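Local coordinates for protein protease (Actinomadura keratinilytica, PDB 8C4X) that probably serves as the inhibitory, fold-assisting I9 propeptide of a subtilisin-family (S8) protein that is probably a serine endopeptidase, at residues Tyr19-Lys24 against Ala70-Asp75. Sequence-based numbering, arbitrary orientation.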
# COMPACT_ATOMS: atom_id res chain seq x y z
N TYR B 19 0.35 3.63 -4.29
CA TYR B 19 -0.42 3.29 -3.10
C TYR B 19 0.44 3.35 -1.84
O TYR B 19 1.66 3.18 -1.89
CB TYR B 19 -1.05 1.89 -3.22
CG TYR B 19 -1.89 1.78 -4.46
CD1 TYR B 19 -3.22 2.17 -4.45
CD2 TYR B 19 -1.32 1.35 -5.64
CE1 TYR B 19 -3.99 2.10 -5.61
CE2 TYR B 19 -2.07 1.28 -6.81
CZ TYR B 19 -3.40 1.65 -6.78
OH TYR B 19 -4.14 1.58 -7.94
N ILE B 20 -0.23 3.61 -0.73
CA ILE B 20 0.31 3.44 0.62
C ILE B 20 -0.37 2.22 1.22
O ILE B 20 -1.60 2.16 1.28
CB ILE B 20 0.04 4.67 1.49
CG1 ILE B 20 0.76 5.90 0.93
CG2 ILE B 20 0.45 4.42 2.93
CD1 ILE B 20 0.21 7.19 1.49
N VAL B 21 0.43 1.27 1.71
CA VAL B 21 -0.07 0.01 2.25
C VAL B 21 0.37 -0.11 3.70
O VAL B 21 1.55 0.12 4.01
CB VAL B 21 0.46 -1.19 1.43
CG1 VAL B 21 -0.07 -2.50 2.01
CG2 VAL B 21 0.08 -1.04 -0.04
N THR B 22 -0.56 -0.45 4.59
CA THR B 22 -0.14 -0.76 5.95
C THR B 22 -0.47 -2.21 6.26
O THR B 22 -1.42 -2.78 5.72
CB THR B 22 -0.75 0.16 7.04
OG1 THR B 22 -2.09 -0.21 7.32
CG2 THR B 22 -0.69 1.64 6.62
N LEU B 23 0.38 -2.79 7.10
CA LEU B 23 0.32 -4.19 7.47
C LEU B 23 -0.04 -4.30 8.95
O LEU B 23 0.24 -3.40 9.74
CB LEU B 23 1.67 -4.87 7.20
CG LEU B 23 2.20 -4.67 5.78
CD1 LEU B 23 3.55 -5.38 5.54
CD2 LEU B 23 1.18 -5.12 4.75
N LYS B 24 -0.66 -5.42 9.31
CA LYS B 24 -1.09 -5.62 10.68
C LYS B 24 0.11 -5.68 11.62
O LYS B 24 1.26 -5.91 11.21
CB LYS B 24 -1.92 -6.90 10.79
CG LYS B 24 -3.22 -6.83 10.01
CD LYS B 24 -4.03 -8.12 10.11
CE LYS B 24 -5.30 -8.04 9.28
NZ LYS B 24 -6.10 -9.30 9.37
N ALA B 70 -3.42 -4.61 6.27
CA ALA B 70 -4.37 -3.88 7.09
C ALA B 70 -5.14 -2.82 6.31
O ALA B 70 -6.35 -2.68 6.49
CB ALA B 70 -3.67 -3.23 8.27
N SER B 71 -4.45 -2.06 5.46
CA SER B 71 -5.12 -1.01 4.70
C SER B 71 -4.35 -0.76 3.41
O SER B 71 -3.15 -1.03 3.31
CB SER B 71 -5.22 0.30 5.50
OG SER B 71 -3.94 0.85 5.75
N ILE B 72 -5.07 -0.24 2.42
CA ILE B 72 -4.49 0.20 1.16
C ILE B 72 -5.15 1.53 0.80
O ILE B 72 -6.38 1.64 0.83
CB ILE B 72 -4.69 -0.82 0.02
CG1 ILE B 72 -4.12 -2.19 0.38
CG2 ILE B 72 -4.03 -0.30 -1.25
CD1 ILE B 72 -4.44 -3.25 -0.69
N GLU B 73 -4.33 2.52 0.46
CA GLU B 73 -4.83 3.86 0.17
C GLU B 73 -4.13 4.36 -1.09
O GLU B 73 -2.91 4.26 -1.20
CB GLU B 73 -4.54 4.78 1.36
CG GLU B 73 -4.86 6.24 1.20
CD GLU B 73 -4.44 7.04 2.42
OE1 GLU B 73 -4.68 6.58 3.56
OE2 GLU B 73 -3.85 8.12 2.24
N GLN B 74 -4.88 4.91 -2.03
CA GLN B 74 -4.23 5.53 -3.18
C GLN B 74 -3.43 6.75 -2.73
O GLN B 74 -3.90 7.55 -1.92
CB GLN B 74 -5.25 5.93 -4.24
CG GLN B 74 -4.58 6.51 -5.49
CD GLN B 74 -5.58 7.06 -6.49
OE1 GLN B 74 -6.68 7.46 -6.13
NE2 GLN B 74 -5.18 7.09 -7.76
N ASP B 75 -2.20 6.86 -3.24
CA ASP B 75 -1.38 8.03 -2.96
C ASP B 75 -2.04 9.27 -3.57
O ASP B 75 -2.77 9.18 -4.56
CB ASP B 75 0.02 7.82 -3.54
CG ASP B 75 1.10 8.61 -2.79
OD1 ASP B 75 0.82 9.28 -1.78
OD2 ASP B 75 2.27 8.53 -3.23
O HOH W 1 -2.75 2.39 3.95
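T22 and S71 meet side by side on antiparallel strands 18-23 and 69-76, neighbours in the sheet of this inhibitor I9 propeptide domain. A70 and S71 both face T22, which makes a classic beta bulge. T22 O therefore takes two backbone bonds, from A70 N at 2.8 Å and from S71 N at 3.1 Å. Both donors come from the same face of the carbonyl plane, and S71 N lies above it, off the lone pairs. T22 N in turn binds S71 O. Past the bulge, I20 and E73 exchange two bonds; I20 N to E73 O is nearly straight (168°).

The T22 side chain can be followed outward. Its CB is 3.5 Å from S71 OG. CG2 sits equally close to that oxygen. OG1 lies between the backbone N and the carbonyl carbon (chi1 78°), which turns it to S71 OG for a 2.6 Å hydrogen bond. A70 CB is also near OG1.

V21 and I72 point to the other face. There I72 CG2 touches Y19 CD1 and V21 CG2, and helix 57-64 covers this side through L60 and L63. On the T22 face, one water donates to I20 O and lies 2.7 Å from S71 OG.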